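Local coordinates for protein histidine acid phosphatase (Bifidobacterium longum subsp. infantis, PDB 6RXD) that probably removes phosphate groups stepwise from phytate and other inositol polyphosphates, as a bacterial member of the multiple inositol polyphosphate phosphatases within the histidine acid phosphatase family, at residues G131-Q136 and G160-N165; I37-M42 and T391-R396; T89-E94 and H326-D331; L58-A63 and K83-I88; R239-L244 and R343-A348. One frame throughout, in Å; residues are numbered along the deposited sequence. Where two conformers were deposited one is given.

Contact 1: G131-Q136 and G160-N165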
# COMPACT_ATOMS: atom_id res chain seq x y z
N GLY A 131 20.70 9.36 21.21
CA GLY A 131 19.74 9.70 20.16
C GLY A 131 18.56 8.76 20.25
O GLY A 131 18.74 7.58 20.56
N THR A 132 17.35 9.25 19.98
CA THR A 132 16.17 8.41 20.13
C THR A 132 15.44 8.13 18.82
O THR A 132 15.55 8.90 17.85
CB THR A 132 15.17 8.98 21.17
OG1 THR A 132 14.69 10.25 20.72
CG2 THR A 132 15.85 9.14 22.53
N ILE A 133 14.70 7.03 18.81
CA ILE A 133 13.96 6.60 17.62
C ILE A 133 12.47 6.69 17.91
O ILE A 133 12.00 6.20 18.94
CB ILE A 133 14.32 5.15 17.28
CG1 ILE A 133 15.80 5.03 16.91
CG2 ILE A 133 13.44 4.61 16.15
CD1 ILE A 133 16.27 3.59 16.70
N ALA A 134 11.71 7.30 17.00
CA ALA A 134 10.25 7.38 17.18
C ALA A 134 9.56 6.45 16.21
O ALA A 134 9.76 6.56 15.00
CB ALA A 134 9.76 8.81 16.98
N TYR A 135 8.75 5.53 16.73
CA TYR A 135 7.93 4.65 15.90
C TYR A 135 6.50 5.18 15.91
O TYR A 135 5.98 5.52 16.97
CB TYR A 135 7.95 3.23 16.46
CG TYR A 135 9.22 2.46 16.18
CD1 TYR A 135 9.44 1.89 14.93
CD2 TYR A 135 10.18 2.27 17.16
CE1 TYR A 135 10.59 1.18 14.66
CE2 TYR A 135 11.35 1.56 16.90
CZ TYR A 135 11.53 1.02 15.64
OH TYR A 135 12.67 0.30 15.35
N GLN A 136 5.88 5.25 14.74
CA GLN A 136 4.51 5.74 14.66
C GLN A 136 3.67 4.86 13.76
O GLN A 136 4.18 4.30 12.80
CB GLN A 136 4.48 7.17 14.10
CG GLN A 136 5.23 8.18 14.95
CD GLN A 136 5.15 9.59 14.40
OE1 GLN A 136 4.55 9.83 13.34
NE2 GLN A 136 5.76 10.53 15.11
N GLY A 160 20.37 -5.37 19.23
CA GLY A 160 19.65 -4.86 20.39
C GLY A 160 20.19 -3.56 20.98
O GLY A 160 19.69 -3.09 22.00
N ARG A 161 21.19 -2.97 20.33
CA ARG A 161 21.88 -1.81 20.89
C ARG A 161 21.08 -0.51 20.85
O ARG A 161 21.51 0.50 21.42
CB ARG A 161 23.26 -1.63 20.23
CG ARG A 161 24.26 -2.73 20.61
CD ARG A 161 25.58 -2.62 19.85
NE ARG A 161 25.45 -2.98 18.44
CZ ARG A 161 25.42 -2.10 17.44
NH1 ARG A 161 25.55 -0.80 17.70
NH2 ARG A 161 25.28 -2.51 16.19
N LEU A 162 19.92 -0.53 20.18
CA LEU A 162 19.05 0.65 20.12
C LEU A 162 17.72 0.46 20.86
O LEU A 162 16.88 1.35 20.86
CB LEU A 162 18.77 1.08 18.67
CG LEU A 162 19.85 1.89 17.93
CD1 LEU A 162 20.21 3.15 18.71
CD2 LEU A 162 21.08 1.06 17.67
N ILE A 163 17.56 -0.69 21.51
CA ILE A 163 16.34 -0.97 22.27
C ILE A 163 16.08 0.07 23.37
O ILE A 163 14.94 0.47 23.60
CB ILE A 163 16.39 -2.40 22.86
CG1 ILE A 163 16.19 -3.43 21.74
CG2 ILE A 163 15.35 -2.58 23.96
CD1 ILE A 163 16.47 -4.86 22.19
N GLY A 164 17.13 0.54 24.02
CA GLY A 164 16.98 1.54 25.07
C GLY A 164 16.86 2.95 24.51
O GLY A 164 16.73 3.91 25.27
N ASN A 165 16.90 3.08 23.18
CA ASN A 165 16.83 4.39 22.52
C ASN A 165 15.49 4.68 21.85
O ASN A 165 15.42 5.51 20.96
CB ASN A 165 17.92 4.50 21.44
CG ASN A 165 19.32 4.51 22.02
OD1 ASN A 165 19.83 3.48 22.46
ND2 ASN A 165 19.96 5.67 21.99
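Asn165 straddles Thr132 with two hydrogen bonds, one from its side chain and one to its backbone. Its amide nitrogen ND2 donates to Gly131 O at 2.7 Å; the acceptor lies in the plane of the amide, and the bond is fairly straight, with 162° at the hydrogen. The side chain can turn back to this carbonyl because CG stands beside the backbone N of Asn165 (chi1 -67°). The second bond runs the other way, from Ile133 N to Asn165 O, also 2.7 Å long. A CA-H...O contact adds to it, since Thr132 CA comes within 3.1 Å of Asn165 O.

The apolar part is small. Ile133 points its CD1 at Leu162, 4.1 Å from Leu162 CB, and the two side chains cross at about a right angle. Phe123, Phe154 and Phe395 also pack on Ile133.

The segment 160-165, which opens with a type I turn from Gly160 to Ile163, is thus stitched to the start of strand 132-137. It belongs to the return limb of a beta-alpha-beta crossover, in which helix 141-157 connects strand 132-137 to its parallel neighbour, strand 181-183.

Contact 2: I37-M42 and T391-R396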
# COMPACT_ATOMS: atom_id res chain seq x y z
N ILE A 37 22.74 12.88 10.12
CA ILE A 37 22.10 13.42 11.33
C ILE A 37 20.66 12.93 11.56
O ILE A 37 20.14 13.05 12.67
CB ILE A 37 22.09 14.95 11.37
CG1 ILE A 37 21.37 15.52 10.14
CG2 ILE A 37 23.52 15.50 11.45
CD1 ILE A 37 20.95 16.98 10.31
N TYR A 38 20.00 12.40 10.53
CA TYR A 38 18.60 12.03 10.68
C TYR A 38 18.18 11.07 9.57
O TYR A 38 18.74 11.11 8.47
CB TYR A 38 17.73 13.30 10.64
CG TYR A 38 16.25 13.06 10.88
CD1 TYR A 38 15.77 12.72 12.15
CD2 TYR A 38 15.33 13.18 9.84
CE1 TYR A 38 14.41 12.49 12.36
CE2 TYR A 38 13.98 12.96 10.04
CZ TYR A 38 13.52 12.61 11.29
OH TYR A 38 12.17 12.39 11.47
N THR A 39 17.22 10.21 9.86
CA THR A 39 16.57 9.47 8.79
C THR A 39 15.09 9.30 9.10
O THR A 39 14.69 9.39 10.26
CB THR A 39 17.23 8.10 8.55
OG1 THR A 39 16.70 7.50 7.36
CG2 THR A 39 17.01 7.16 9.75
N GLU A 40 14.26 9.08 8.09
CA GLU A 40 12.83 8.90 8.36
C GLU A 40 12.15 8.13 7.25
O GLU A 40 12.68 8.00 6.16
CB GLU A 40 12.14 10.24 8.56
CG GLU A 40 12.20 11.14 7.35
CD GLU A 40 11.42 12.41 7.55
OE1 GLU A 40 10.38 12.38 8.25
OE2 GLU A 40 11.86 13.45 7.02
N SER A 41 10.96 7.64 7.55
CA SER A 41 10.27 6.77 6.61
C SER A 41 8.77 6.85 6.76
O SER A 41 8.25 7.25 7.80
CB SER A 41 10.70 5.32 6.85
OG SER A 41 10.13 4.86 8.06
N MET A 42 8.06 6.46 5.71
CA MET A 42 6.67 6.05 5.87
C MET A 42 6.50 4.83 4.99
O MET A 42 6.88 4.84 3.82
CB MET A 42 5.69 7.16 5.47
CG MET A 42 4.22 6.81 5.73
SD MET A 42 3.44 5.81 4.42
CE MET A 42 3.38 6.99 3.06
N THR A 391 15.69 13.26 18.52
CA THR A 391 15.08 12.19 17.73
C THR A 391 15.82 12.04 16.40
O THR A 391 15.74 12.91 15.54
CB THR A 391 13.58 12.45 17.50
OG1 THR A 391 12.93 12.56 18.77
CG2 THR A 391 12.94 11.30 16.70
N VAL A 392 16.55 10.94 16.26
CA VAL A 392 17.40 10.75 15.08
C VAL A 392 16.67 10.01 13.95
O VAL A 392 17.17 9.93 12.83
CB VAL A 392 18.69 9.99 15.42
CG1 VAL A 392 19.56 10.81 16.36
CG2 VAL A 392 18.39 8.62 16.02
N ALA A 393 15.50 9.46 14.26
CA ALA A 393 14.72 8.76 13.23
C ALA A 393 13.25 8.72 13.57
O ALA A 393 12.87 8.59 14.74
CB ALA A 393 15.26 7.33 13.03
N THR A 394 12.41 8.82 12.54
CA THR A 394 10.98 8.65 12.72
C THR A 394 10.55 7.61 11.69
O THR A 394 10.68 7.85 10.49
CB THR A 394 10.22 9.96 12.49
OG1 THR A 394 10.76 10.98 13.35
CG2 THR A 394 8.74 9.79 12.81
N PHE A 395 10.09 6.45 12.17
CA PHE A 395 9.65 5.36 11.30
C PHE A 395 8.13 5.24 11.41
O PHE A 395 7.59 4.95 12.48
CB PHE A 395 10.31 4.04 11.71
CG PHE A 395 11.81 4.03 11.58
CD1 PHE A 395 12.43 4.43 10.41
CD2 PHE A 395 12.60 3.60 12.64
CE1 PHE A 395 13.83 4.40 10.29
CE2 PHE A 395 13.99 3.58 12.54
CZ PHE A 395 14.61 3.98 11.36
N ARG A 396 7.43 5.47 10.29
CA ARG A 396 5.97 5.54 10.28
C ARG A 396 5.38 4.41 9.46
O ARG A 396 5.95 4.03 8.43
CB ARG A 396 5.50 6.86 9.65
CG ARG A 396 6.06 8.14 10.26
CD ARG A 396 5.77 9.29 9.32
NE ARG A 396 6.29 10.58 9.78
CZ ARG A 396 7.51 11.04 9.50
NH1 ARG A 396 8.34 10.31 8.77
NH2 ARG A 396 7.89 12.23 9.94
O HOH W 1 8.41 2.98 7.94
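Ser41 O is gripped twice by Arg396: the backbone N donates at 3.2 Å, and NH1 reaches the same oxygen from the opposite face of the carbonyl plane. The two residues lie on adjacent parallel strands, 34-44 and 391-398, of the central sheet of the histidine phosphatase fold. In sequence the first runs into the Arg-His-Gly signature of the family, the second into a His-Ala-Glu motif. Backbone bonds from Thr39 N to Val392 O, Thr394 N to Thr39 O and Ser41 N to Thr394 O fix the register, and Ile37 and Tyr38 form a classic beta bulge opposite Val450.

On the face bearing Glu40 and Arg396, the arginine grips one carboxylate oxygen end-on: Arg396 NH1 and NH2 both lie 3.0 Å from Glu40 OE1, with the two planes 38° apart. Thr394 CG2 rests over the guanidinium, and Asp377 is a second anionic partner. Tyr38 CG lies anti to the backbone N (chi1 -176°), which lays the ring along the neighbouring strand and brings Tyr38 OH within 2.7 Å of Thr394 OG1. On the other face, Ser41 OG meets the edge of the Phe395 ring, 3.3 Å from CD1, and a water bridges Ser41 OG to Arg396 O.

Contact 3: T89-E94 and H326-D331. With ZN (zinc ion), chain D.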
# COMPACT_ATOMS: atom_id res chain seq x y z
N THR A 89 -8.99 -20.73 1.51
CA THR A 89 -9.86 -20.54 2.66
C THR A 89 -9.20 -21.10 3.92
O THR A 89 -9.15 -20.44 4.96
CB THR A 89 -11.22 -21.18 2.41
OG1 THR A 89 -11.87 -20.45 1.36
CG2 THR A 89 -12.11 -21.14 3.67
N ALA A 90 -8.65 -22.31 3.81
CA ALA A 90 -7.99 -22.93 4.95
C ALA A 90 -6.79 -22.12 5.42
O ALA A 90 -6.53 -22.04 6.62
CB ALA A 90 -7.58 -24.36 4.62
N ALA A 91 -6.05 -21.53 4.49
CA ALA A 91 -4.91 -20.70 4.85
C ALA A 91 -5.36 -19.47 5.64
O ALA A 91 -4.73 -19.06 6.63
CB ALA A 91 -4.15 -20.29 3.61
N ASN A 92 -6.46 -18.87 5.20
CA ASN A 92 -7.02 -17.72 5.90
C ASN A 92 -7.64 -18.04 7.25
O ASN A 92 -7.53 -17.25 8.20
CB ASN A 92 -8.04 -17.02 5.01
CG ASN A 92 -7.38 -16.11 4.01
OD1 ASN A 92 -6.95 -15.01 4.36
ND2 ASN A 92 -7.27 -16.57 2.76
N VAL A 93 -8.27 -19.20 7.35
CA VAL A 93 -8.86 -19.61 8.62
C VAL A 93 -7.76 -19.77 9.66
O VAL A 93 -7.88 -19.31 10.80
CB VAL A 93 -9.69 -20.90 8.46
CG1 VAL A 93 -9.97 -21.54 9.81
CG2 VAL A 93 -10.99 -20.59 7.74
N GLU A 94 -6.66 -20.38 9.25
CA GLU A 94 -5.54 -20.58 10.17
C GLU A 94 -4.87 -19.27 10.58
O GLU A 94 -4.53 -19.08 11.75
CB GLU A 94 -4.51 -21.51 9.54
CG GLU A 94 -3.32 -21.71 10.41
CD GLU A 94 -2.26 -22.49 9.72
OE1 GLU A 94 -1.76 -23.47 10.31
OE2 GLU A 94 -1.91 -22.11 8.58
N HIS A 326 -2.50 -27.03 2.74
CA HIS A 326 -3.38 -26.00 2.19
C HIS A 326 -2.70 -25.23 1.06
O HIS A 326 -2.45 -24.03 1.16
CB HIS A 326 -3.99 -25.09 3.29
CG HIS A 326 -2.99 -24.48 4.22
ND1 HIS A 326 -2.19 -23.42 3.84
CD2 HIS A 326 -2.68 -24.72 5.52
CE1 HIS A 326 -1.41 -23.06 4.85
NE2 HIS A 326 -1.69 -23.83 5.88
N THR A 327 -2.40 -25.95 -0.02
CA THR A 327 -1.86 -25.32 -1.21
C THR A 327 -2.96 -24.80 -2.12
O THR A 327 -4.12 -25.23 -2.04
CB THR A 327 -0.94 -26.26 -2.00
OG1 THR A 327 -1.70 -27.37 -2.49
CG2 THR A 327 0.18 -26.78 -1.11
N PHE A 328 -2.60 -23.85 -2.97
CA PHE A 328 -3.53 -23.32 -3.96
C PHE A 328 -2.70 -22.85 -5.15
O PHE A 328 -1.53 -22.50 -5.00
CB PHE A 328 -4.41 -22.19 -3.38
CG PHE A 328 -3.69 -21.30 -2.38
CD1 PHE A 328 -3.08 -20.12 -2.78
CD2 PHE A 328 -3.63 -21.66 -1.03
CE1 PHE A 328 -2.41 -19.32 -1.85
CE2 PHE A 328 -2.98 -20.87 -0.10
CZ PHE A 328 -2.36 -19.69 -0.51
N ALA A 329 -3.30 -22.86 -6.34
CA ALA A 329 -2.57 -22.56 -7.56
C ALA A 329 -3.43 -21.74 -8.52
O ALA A 329 -3.74 -22.18 -9.63
CB ALA A 329 -2.10 -23.85 -8.22
N PHE A 330 -3.82 -20.55 -8.07
CA PHE A 330 -4.67 -19.69 -8.89
C PHE A 330 -3.93 -19.13 -10.10
O PHE A 330 -4.55 -18.74 -11.10
CB PHE A 330 -5.27 -18.56 -8.05
CG PHE A 330 -6.30 -19.04 -7.07
CD1 PHE A 330 -7.59 -19.32 -7.50
CD2 PHE A 330 -6.00 -19.21 -5.73
CE1 PHE A 330 -8.56 -19.77 -6.61
CE2 PHE A 330 -6.96 -19.66 -4.83
CZ PHE A 330 -8.24 -19.95 -5.27
N ASP A 331 -2.60 -19.11 -10.03
CA ASP A 331 -1.82 -18.63 -11.17
C ASP A 331 -2.05 -19.46 -12.43
O ASP A 331 -1.86 -18.96 -13.54
CB ASP A 331 -0.33 -18.50 -10.83
CG ASP A 331 0.27 -19.79 -10.33
OD1 ASP A 331 -0.46 -20.57 -9.69
OD2 ASP A 331 1.47 -20.00 -10.57
ZN ZN D . -1.61 -24.28 7.93
O HOH W 2 -2.92 -26.27 8.36
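His326 lies along helix 75-95 and ends at a zinc ion that it shares with Glu94, in a site at the protein surface built from a helix glutamate and a loop histidine. Its CB meets the methyl of Ala90, 3.9 Å from Ala90 CB. Beyond CB, the first torsion (chi1 53°) places CG between the backbone N and the carbonyl carbon and swings the imidazole over Ala91. One face of the ring is met by the backbone of that residue: Ala91 CA sits 4.2 Å from the ring centroid, a CH-pi contact displaced toward the rim. At the ring nitrogen ND1 the neighbour is Ala91 CB, at 3.7 Å. The outermost atom, His326 NE2, binds the zinc at 2.1 Å.

From the helix side, the extended chain of Glu94 delivers both carboxylate oxygens to the metal, OE2 at 2.3 Å and OE1 at 2.5 Å from the zinc. Its carboxylate stands almost perpendicular to the imidazole, 89° between planes. The proximity of Glu94 OE2 to His326 NE2 reflects their common metal and is not a hydrogen bond. A water in the plane of the imidazole, 2.4 Å from the zinc, is a further ligand.

Deeper in, Phe328 CE2 touches Ala91 CB. The loop between helices 301-317 and 339-357 therefore lies against helix 75-95 near its C-terminal end, with Phe328 reaching across to Ala315 of helix 301-317.

Contact 4: L58-A63 and K83-I88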
# COMPACT_ATOMS: atom_id res chain seq x y z
N LEU A 58 -17.95 -16.88 -2.09
CA LEU A 58 -18.87 -16.78 -3.22
C LEU A 58 -18.48 -17.73 -4.34
O LEU A 58 -19.36 -18.34 -4.98
CB LEU A 58 -18.94 -15.34 -3.74
CG LEU A 58 -19.72 -14.36 -2.86
CD1 LEU A 58 -19.46 -12.93 -3.28
CD2 LEU A 58 -21.20 -14.67 -2.95
N LEU A 59 -17.18 -17.86 -4.60
CA LEU A 59 -16.75 -18.75 -5.66
C LEU A 59 -16.98 -20.22 -5.30
O LEU A 59 -17.25 -21.03 -6.17
CB LEU A 59 -15.31 -18.48 -6.07
CG LEU A 59 -15.11 -17.19 -6.89
CD1 LEU A 59 -13.63 -16.96 -7.07
CD2 LEU A 59 -15.80 -17.28 -8.25
N MET A 60 -16.89 -20.56 -4.01
CA MET A 60 -17.28 -21.91 -3.59
C MET A 60 -18.78 -22.16 -3.72
O MET A 60 -19.20 -23.25 -4.09
CB MET A 60 -16.82 -22.23 -2.16
CG MET A 60 -16.97 -23.71 -1.78
SD MET A 60 -15.85 -24.76 -2.75
CE MET A 60 -14.42 -24.83 -1.68
N ARG A 61 -19.61 -21.15 -3.43
CA ARG A 61 -21.05 -21.32 -3.66
C ARG A 61 -21.32 -21.55 -5.15
O ARG A 61 -22.15 -22.39 -5.51
CB ARG A 61 -21.84 -20.10 -3.16
CG ARG A 61 -21.59 -19.74 -1.68
CD ARG A 61 -22.15 -20.80 -0.71
NE ARG A 61 -21.22 -21.92 -0.50
CZ ARG A 61 -20.15 -21.87 0.30
NH1 ARG A 61 -19.86 -20.76 0.97
NH2 ARG A 61 -19.37 -22.93 0.43
N MET A 62 -20.60 -20.84 -6.00
CA MET A 62 -20.74 -21.01 -7.45
C MET A 62 -20.30 -22.42 -7.85
O MET A 62 -20.94 -23.09 -8.67
CB MET A 62 -19.91 -19.95 -8.18
CG MET A 62 -19.98 -20.00 -9.70
SD MET A 62 -19.03 -18.63 -10.39
CE MET A 62 -19.41 -18.82 -12.13
N ALA A 63 -19.21 -22.88 -7.23
CA ALA A 63 -18.66 -24.19 -7.53
C ALA A 63 -19.64 -25.29 -7.15
O ALA A 63 -19.78 -26.28 -7.88
CB ALA A 63 -17.33 -24.39 -6.79
N LYS A 83 -10.32 -27.50 -4.98
CA LYS A 83 -9.09 -27.62 -4.18
C LYS A 83 -8.44 -26.26 -3.95
O LYS A 83 -7.96 -25.96 -2.85
CB LYS A 83 -8.08 -28.56 -4.85
CG LYS A 83 -6.77 -28.71 -4.07
CD LYS A 83 -5.76 -29.61 -4.79
CE LYS A 83 -4.45 -29.67 -4.01
NZ LYS A 83 -3.41 -30.48 -4.70
N ASN A 84 -8.41 -25.44 -5.00
CA ASN A 84 -7.80 -24.11 -4.89
C ASN A 84 -8.56 -23.26 -3.89
O ASN A 84 -7.97 -22.60 -3.02
CB ASN A 84 -7.75 -23.42 -6.26
CG ASN A 84 -6.66 -23.97 -7.15
OD1 ASN A 84 -5.62 -24.39 -6.67
ND2 ASN A 84 -6.91 -24.01 -8.46
N LEU A 85 -9.89 -23.28 -4.00
CA LEU A 85 -10.73 -22.49 -3.10
C LEU A 85 -10.61 -22.97 -1.67
O LEU A 85 -10.40 -22.16 -0.76
CB LEU A 85 -12.20 -22.52 -3.55
CG LEU A 85 -12.55 -21.90 -4.90
CD1 LEU A 85 -14.01 -22.18 -5.22
CD2 LEU A 85 -12.31 -20.42 -4.86
N SER A 86 -10.71 -24.28 -1.44
CA SER A 86 -10.58 -24.85 -0.10
C SER A 86 -9.24 -24.50 0.52
O SER A 86 -9.14 -24.20 1.71
CB SER A 86 -10.74 -26.37 -0.14
OG SER A 86 -12.06 -26.72 -0.51
N GLY A 87 -8.20 -24.54 -0.31
CA GLY A 87 -6.85 -24.24 0.14
C GLY A 87 -6.66 -22.81 0.61
O GLY A 87 -6.08 -22.58 1.67
N ILE A 88 -7.12 -21.83 -0.17
CA ILE A 88 -6.93 -20.44 0.25
C ILE A 88 -7.82 -20.10 1.45
O ILE A 88 -7.45 -19.32 2.33
CB ILE A 88 -7.10 -19.43 -0.92
CG1 ILE A 88 -6.52 -18.07 -0.53
CG2 ILE A 88 -8.56 -19.29 -1.34
CD1 ILE A 88 -6.13 -17.19 -1.70
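Leu85 inserts its side chain against Leu59 and Met60, and its two methyls divide the work. With CG beside the backbone N (chi1 -64°) and the branch extended, Leu85 CD1 presses on the facing backbone, 3.5 Å from Met60 N and 3.6 Å from Leu59 C. The other methyl, Leu85 CD2, meets Leu59 CB at 3.8 Å. A looser touch links Leu85 CD1 to Ala63 CB, one helical turn on from Leu59.

Met60 approaches the same leucine from another quarter. Its CG lies anti to the backbone N (chi1 -169°), and the chain then bends at both following torsions, so the thioether folds over toward the partner helix instead of running on outward. This hook puts Met60 CE 3.7 Å from Leu85 CB and Met60 SD 4.0 Å from Leu85 CD1. The two side chains slide past each other in opposite directions, tip toward base.

The helices concerned, 55-69 and 75-95, are consecutive and joined by a short link, making an antiparallel alpha-alpha hairpin in the helical part of the enzyme. Over these segments the axes come within 10.0 Å and cross at -149°.

Helix 301-317 packs against both helices: its Leu311 touches Leu59 and Leu85. Ile298 adds another apolar neighbour to Leu59.

Contact 5: R239-L244 and R343-A348. With ZN (zinc ion), chain C.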
# COMPACT_ATOMS: atom_id res chain seq x y z
N ARG A 239 -15.43 -9.05 -21.93
CA ARG A 239 -14.93 -10.13 -22.78
C ARG A 239 -13.88 -10.95 -22.03
O ARG A 239 -13.91 -12.17 -22.07
CB ARG A 239 -14.37 -9.59 -24.09
CG ARG A 239 -15.43 -9.04 -25.03
CD ARG A 239 -14.81 -8.22 -26.14
NE ARG A 239 -14.00 -9.02 -27.05
CZ ARG A 239 -13.15 -8.52 -27.94
NH1 ARG A 239 -12.45 -9.32 -28.73
NH2 ARG A 239 -13.00 -7.20 -28.04
N ALA A 240 -12.97 -10.26 -21.33
CA ALA A 240 -11.92 -10.93 -20.56
C ALA A 240 -12.52 -11.76 -19.44
O ALA A 240 -12.00 -12.82 -19.10
CB ALA A 240 -10.97 -9.91 -19.99
N SER A 241 -13.63 -11.28 -18.89
CA SER A 241 -14.30 -12.01 -17.82
C SER A 241 -14.81 -13.35 -18.33
O SER A 241 -14.64 -14.38 -17.68
CB SER A 241 -15.46 -11.19 -17.26
OG SER A 241 -15.00 -10.01 -16.61
N HIS A 242 -15.45 -13.33 -19.49
CA HIS A 242 -15.94 -14.55 -20.08
C HIS A 242 -14.79 -15.49 -20.43
O HIS A 242 -14.85 -16.69 -20.17
CB HIS A 242 -16.75 -14.26 -21.33
CG HIS A 242 -17.24 -15.50 -21.99
ND1 HIS A 242 -18.33 -16.20 -21.52
CD2 HIS A 242 -16.76 -16.21 -23.04
CE1 HIS A 242 -18.51 -17.27 -22.27
NE2 HIS A 242 -17.57 -17.30 -23.19
N ASP A 243 -13.74 -14.93 -21.02
CA ASP A 243 -12.55 -15.69 -21.41
C ASP A 243 -11.98 -16.45 -20.21
O ASP A 243 -11.71 -17.66 -20.28
CB ASP A 243 -11.51 -14.71 -21.96
CG ASP A 243 -10.40 -15.41 -22.72
OD1 ASP A 243 -10.66 -15.88 -23.85
OD2 ASP A 243 -9.26 -15.45 -22.21
N LEU A 244 -11.80 -15.73 -19.12
CA LEU A 244 -11.21 -16.31 -17.92
C LEU A 244 -12.04 -17.47 -17.42
O LEU A 244 -11.52 -18.55 -17.14
CB LEU A 244 -11.12 -15.25 -16.83
CG LEU A 244 -10.42 -15.72 -15.57
CD1 LEU A 244 -8.92 -15.85 -15.84
CD2 LEU A 244 -10.70 -14.78 -14.41
N ARG A 343 -4.23 -8.49 -16.90
CA ARG A 343 -3.86 -7.11 -17.15
C ARG A 343 -5.10 -6.22 -17.24
O ARG A 343 -5.11 -5.10 -16.74
CB ARG A 343 -3.02 -7.03 -18.43
CG ARG A 343 -2.61 -5.63 -18.86
CD ARG A 343 -1.90 -5.69 -20.22
NE ARG A 343 -1.52 -4.36 -20.70
CZ ARG A 343 -2.32 -3.58 -21.41
NH1 ARG A 343 -1.91 -2.39 -21.80
NH2 ARG A 343 -3.54 -4.00 -21.73
N MET A 344 -6.16 -6.73 -17.88
CA MET A 344 -7.43 -6.00 -17.94
C MET A 344 -8.03 -5.81 -16.55
O MET A 344 -8.53 -4.73 -16.23
CB MET A 344 -8.45 -6.73 -18.83
CG MET A 344 -8.08 -6.80 -20.30
SD MET A 344 -7.89 -5.16 -21.02
CE MET A 344 -9.49 -4.45 -20.67
N PHE A 345 -8.01 -6.86 -15.73
CA PHE A 345 -8.57 -6.77 -14.38
C PHE A 345 -7.74 -5.84 -13.50
O PHE A 345 -8.29 -5.10 -12.68
CB PHE A 345 -8.65 -8.17 -13.75
CG PHE A 345 -9.41 -9.16 -14.59
CD1 PHE A 345 -10.54 -8.76 -15.29
CD2 PHE A 345 -8.98 -10.47 -14.71
CE1 PHE A 345 -11.24 -9.67 -16.07
CE2 PHE A 345 -9.67 -11.39 -15.50
CZ PHE A 345 -10.81 -10.98 -16.18
N ALA A 346 -6.42 -5.89 -13.67
CA ALA A 346 -5.53 -4.97 -12.98
C ALA A 346 -5.84 -3.53 -13.34
O ALA A 346 -5.80 -2.65 -12.49
CB ALA A 346 -4.07 -5.29 -13.29
N TRP A 347 -6.14 -3.27 -14.61
CA TRP A 347 -6.49 -1.91 -15.00
C TRP A 347 -7.78 -1.49 -14.33
O TRP A 347 -7.89 -0.38 -13.84
CB TRP A 347 -6.63 -1.79 -16.51
CG TRP A 347 -7.30 -0.52 -16.93
CD1 TRP A 347 -6.79 0.75 -16.85
CD2 TRP A 347 -8.60 -0.40 -17.52
NE1 TRP A 347 -7.71 1.65 -17.34
CE2 TRP A 347 -8.83 0.97 -17.76
CE3 TRP A 347 -9.61 -1.32 -17.84
CZ2 TRP A 347 -10.01 1.45 -18.33
CZ3 TRP A 347 -10.79 -0.84 -18.41
CH2 TRP A 347 -10.98 0.53 -18.64
N ALA A 348 -8.77 -2.38 -14.32
CA ALA A 348 -10.04 -2.07 -13.67
C ALA A 348 -9.83 -1.70 -12.19
O ALA A 348 -10.42 -0.73 -11.71
CB ALA A 348 -11.01 -3.25 -13.81
ZN ZN C . -16.76 -18.77 -24.59
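Phe345 and Leu244 meet because their first torsions send them toward each other: Phe345 CG stands beside its backbone N (chi1 -55°), which carries the ring out to helix 235-245, whereas Leu244 CG lies anti to its N (chi1 -176°), turning the isobutyl group to the ring. There Leu244 CD2 comes to 3.7 Å from Phe345 CE2.

The far end of the ring probes the helix backbone. Phe345 CZ is 3.7 Å from Ala240 O, which lies at the ring edge, near its plane. That oxygen already accepts the helical bond from Leu244 N, so the aromatic C-H is an additional neighbour. Around the same end, Ala240 CB approaches Phe345 CE1 at 3.9 Å, and Ser241 OG lies 3.8 Å from that carbon; the polar needs of this hydroxyl are met by Val237 O. Closest between the backbones, small Ala240 faces Met344, with 4.2 Å between the two CB atoms. Helices 235-245 and 339-357 thus pack against each other in the helical part of the enzyme, crossing at -133° over these segments, and Met306 of helix 301-317 packs on Phe345 as well.

On the other side of helix 235-245, His242 points away and binds a zinc ion through NE2 at 2.2 Å, together with Glu251, while Glu301 takes a hydrogen bond from His242 ND1.

Across the helix pair itself the chemistry is mainly apolar: dispersion forces do most of the joining, and the aromatic rim, with its slightly positive hydrogens, probably gains a weak attraction from the carbonyl it faces.

The five contacts form two groups. Contacts 1 and 2, centres about 11 Å apart, share the central sheet, where strands 132-137 and 391-398 lie side by side. Contacts 3 and 4, centres about 10 Å apart, both use helix 75-95, and Asn84 probably ties them by accepting from Ala329 N. Contact 5 is also helical, its centre about 20 Å from that of contact 4 but about 41 Å from that of contact 2. Along the chain, contact 4 closes before contacts 1, 3 and 5 open, and the segments of contacts 3 and 5 alternate. Contact 2 joins strands some 350 residues apart, with the other four between them; the helical region is built largely from two excursions between core strands.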